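PDB 3IF6: OXA-46 oxacillinase from Pseudomonas aeruginosa, which probably hydrolyses beta-lactam antibiotics to substituted beta-amino acids, as a serine beta-lactamase of class D. Local coordinates for residues I44-E49 / R258-L263. Numbering follows the deposited sequence.
Sequences IVIADE and RSIDAL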
ATOM      1  N   ILE B  44      -1.263 -19.849 -15.882  1.00 43.08           N
ATOM      2  CA  ILE B  44      -1.531 -18.490 -15.461  1.00 43.16           C
ATOM      3  C   ILE B  44      -2.896 -18.027 -16.004  1.00 43.31           C
ATOM      4  O   ILE B  44      -3.255 -18.356 -17.125  1.00 43.23           O
ATOM      5  CB  ILE B  44      -0.387 -17.532 -15.900  1.00 43.52           C
ATOM      6  CG1 ILE B  44      -0.499 -16.167 -15.177  1.00 42.82           C
ATOM      7  CG2 ILE B  44      -0.347 -17.405 -17.416  1.00 42.64           C
ATOM      8  CD1 ILE B  44       0.794 -15.369 -15.158  1.00 41.50           C
ATOM      9  N   VAL B  45      -3.658 -17.315 -15.175  1.00 43.12           N
ATOM     10  CA  VAL B  45      -4.742 -16.476 -15.638  1.00 42.71           C
ATOM     11  C   VAL B  45      -4.336 -15.029 -15.409  1.00 43.76           C
ATOM     12  O   VAL B  45      -4.060 -14.618 -14.269  1.00 44.29           O
ATOM     13  CB  VAL B  45      -6.028 -16.721 -14.860  1.00 42.44           C
ATOM     14  CG1 VAL B  45      -7.113 -15.802 -15.366  1.00 41.93           C
ATOM     15  CG2 VAL B  45      -6.474 -18.156 -14.955  1.00 41.79           C
ATOM     16  N   ILE B  46      -4.282 -14.230 -16.464  1.00 44.73           N
ATOM     17  CA  ILE B  46      -4.260 -12.788 -16.224  1.00 45.78           C
ATOM     18  C   ILE B  46      -5.436 -11.956 -16.765  1.00 46.17           C
ATOM     19  O   ILE B  46      -5.662 -11.886 -17.982  1.00 46.21           O
ATOM     20  CB  ILE B  46      -2.870 -12.099 -16.394  1.00 46.04           C
ATOM     21  CG1 ILE B  46      -3.028 -10.705 -17.003  1.00 45.67           C
ATOM     22  CG2 ILE B  46      -1.840 -13.004 -17.056  1.00 46.36           C
ATOM     23  CD1 ILE B  46      -2.991 -10.684 -18.449  1.00 50.98           C
ATOM     24  N   ALA B  47      -6.164 -11.355 -15.812  1.00 45.80           N
ATOM     25  CA  ALA B  47      -7.271 -10.439 -16.053  1.00 45.66           C
ATOM     26  C   ALA B  47      -6.806  -8.988 -16.172  1.00 46.04           C
ATOM     27  O   ALA B  47      -6.774  -8.261 -15.186  1.00 46.15           O
ATOM     28  CB  ALA B  47      -8.296 -10.573 -14.945  1.00 45.44           C
ATOM     29  N   ASP B  48      -6.536  -8.535 -17.382  1.00 46.99           N
ATOM     30  CA  ASP B  48      -6.098  -7.176 -17.613  1.00 47.63           C
ATOM     31  C   ASP B  48      -7.272  -6.238 -17.831  1.00 48.67           C
ATOM     32  O   ASP B  48      -8.031  -6.381 -18.748  1.00 49.18           O
ATOM     33  CB  ASP B  48      -5.154  -7.123 -18.799  1.00 47.03           C
ATOM     34  CG  ASP B  48      -4.794  -5.762 -19.144  1.00 47.27           C
ATOM     35  OD1 ASP B  48      -5.497  -4.883 -18.678  1.00 48.98           O
ATOM     36  OD2 ASP B  48      -3.822  -5.546 -19.844  1.00 47.14           O
ATOM     37  N   GLU B  49      -7.437  -5.295 -16.925  1.00 49.40           N
ATOM     38  CA  GLU B  49      -8.586  -4.416 -16.937  1.00 49.43           C
ATOM     39  C   GLU B  49      -8.393  -2.910 -17.125  1.00 50.32           C
ATOM     40  O   GLU B  49      -9.304  -2.144 -16.886  1.00 50.07           O
ATOM     41  CB  GLU B  49      -9.511  -4.771 -15.781  1.00 49.00           C
ATOM     42  CG  GLU B  49      -9.935  -6.196 -15.847  1.00 48.22           C
ATOM     43  CD  GLU B  49     -10.749  -6.645 -14.674  1.00 50.58           C
ATOM     44  OE1 GLU B  49     -11.061  -5.841 -13.797  1.00 49.23           O
ATOM     45  OE2 GLU B  49     -11.103  -7.825 -14.638  1.00 51.15           O
ATOM     46  N   ARG B 258       5.458  -8.227 -18.000  1.00 48.90           N
ATOM     47  CA  ARG B 258       6.239  -7.275 -18.797  1.00 49.58           C
ATOM     48  C   ARG B 258       5.912  -7.313 -20.308  1.00 49.74           C
ATOM     49  O   ARG B 258       5.816  -6.261 -20.921  1.00 50.33           O
ATOM     50  CB  ARG B 258       7.747  -7.349 -18.510  1.00 49.36           C
ATOM     51  CG  ARG B 258       8.219  -6.338 -17.415  1.00 50.40           C
ATOM     52  CD  ARG B 258       9.756  -6.229 -17.247  1.00 50.01           C
ATOM     53  NE  ARG B 258      10.320  -7.521 -16.883  1.00 54.64           N
ATOM     54  CZ  ARG B 258      10.705  -7.897 -15.661  1.00 56.21           C
ATOM     55  NH1 ARG B 258      10.644  -7.051 -14.636  1.00 56.47           N
ATOM     56  NH2 ARG B 258      11.176  -9.135 -15.473  1.00 54.76           N
ATOM     57  N   SER B 259       5.720  -8.496 -20.894  1.00 49.87           N
ATOM     58  CA  SER B 259       5.343  -8.598 -22.317  1.00 50.18           C
ATOM     59  C   SER B 259       4.026  -7.837 -22.674  1.00 51.11           C
ATOM     60  O   SER B 259       3.971  -7.143 -23.701  1.00 51.48           O
ATOM     61  CB  SER B 259       5.312 -10.051 -22.808  1.00 49.64           C
ATOM     62  OG  SER B 259       4.207 -10.759 -22.282  1.00 48.13           O
ATOM     63  N   ILE B 260       2.990  -7.937 -21.830  1.00 51.00           N
ATOM     64  CA  ILE B 260       1.788  -7.118 -22.033  1.00 50.93           C
ATOM     65  C   ILE B 260       1.958  -5.696 -21.475  1.00 51.77           C
ATOM     66  O   ILE B 260       0.988  -4.942 -21.373  1.00 51.40           O
ATOM     67  CB  ILE B 260       0.496  -7.768 -21.474  1.00 50.84           C
ATOM     68  CG1 ILE B 260       0.602  -7.994 -19.954  1.00 50.99           C
ATOM     69  CG2 ILE B 260       0.146  -9.053 -22.255  1.00 51.07           C
ATOM     70  CD1 ILE B 260      -0.645  -8.525 -19.309  1.00 50.06           C
ATOM     71  N   ASP B 261       3.187  -5.329 -21.122  1.00 52.64           N
ATOM     72  CA  ASP B 261       3.464  -3.998 -20.565  1.00 54.08           C
ATOM     73  C   ASP B 261       2.708  -3.686 -19.277  1.00 54.07           C
ATOM     74  O   ASP B 261       2.162  -2.579 -19.115  1.00 54.18           O
ATOM     75  CB  ASP B 261       3.159  -2.914 -21.602  1.00 54.92           C
ATOM     76  CG  ASP B 261       4.381  -2.123 -21.977  1.00 58.02           C
ATOM     77  OD1 ASP B 261       4.440  -0.926 -21.575  1.00 60.25           O
ATOM     78  OD2 ASP B 261       5.281  -2.704 -22.643  1.00 59.48           O
ATOM     79  N   ALA B 262       2.658  -4.655 -18.369  1.00 54.10           N
ATOM     80  CA  ALA B 262       2.035  -4.425 -17.073  1.00 54.29           C
ATOM     81  C   ALA B 262       3.050  -4.253 -15.924  1.00 54.41           C
ATOM     82  O   ALA B 262       2.649  -4.116 -14.772  1.00 53.85           O
ATOM     83  CB  ALA B 262       0.997  -5.512 -16.765  1.00 54.42           C
ATOM     84  N   LEU B 263       4.344  -4.241 -16.263  1.00 54.84           N
ATOM     85  CA  LEU B 263       5.446  -4.016 -15.316  1.00 56.04           C
ATOM     86  C   LEU B 263       6.509  -3.141 -15.950  1.00 56.55           C
ATOM     87  O   LEU B 263       6.750  -3.254 -17.149  1.00 57.13           O
ATOM     88  CB  LEU B 263       6.137  -5.330 -14.924  1.00 56.03           C
ATOM     89  CG  LEU B 263       5.952  -6.071 -13.587  1.00 56.78           C
ATOM     90  CD1 LEU B 263       7.070  -7.083 -13.491  1.00 55.92           C
ATOM     91  CD2 LEU B 263       5.975  -5.168 -12.348  1.00 56.82           C
TER
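Ile46 and Ile260 meet end to end where the C-terminal helix 247-259 of the class D beta-lactamase fold runs out over the central mixed sheet, a compact example of how a helix terminus is seated on a strand. Strand 42-48 lies inside that sheet, paired with 55-58 along one edge and 229-238 along the other, and its side chains alternate between the two faces. Val45 and Ala47 point to the far face and pack on helix 168-179, with Ile172 touching both. Ile46 projects instead toward the C-terminal helix, in company with Trp31 and Val231. Its CD1 comes within 3.3 Å of Ile260 CD1, tighter than ordinary methyl packing, while its CG1 lies 4.0 Å from that same methyl, so the closest approaches to Ile46 all come from CD1 of Ile260. The reach comes from Ile260's torsions: CG1 is tucked between the two backbone arms of its own residue (chi1 61°), and an extended chi2 of 176° carries CD1 outward to the strand.

Two residues on, Asp48 faces the same way, and its carboxylate passes beside the same methyl, with OD2 4.4 Å from Ile260 CD1. No hydrogen bond crosses between the segments; the charge of Asp48 is instead met by a salt bridge from OD2 to Arg50. Arg50 also donates hydrogen bonds from NH2 to Ile260 O and from NH1 to Asp261 O, and thereby links the strand's acidic side chain to the end of the helix. That end is a Schellman motif. The helical turn is given up at Ile260, and Asp261 follows with a positive phi of 60°. Ala262 N bonds back to a carbonyl in the last turn of helix 247-259, and Asp261 N bonds to Arg258 O at 2.8 Å.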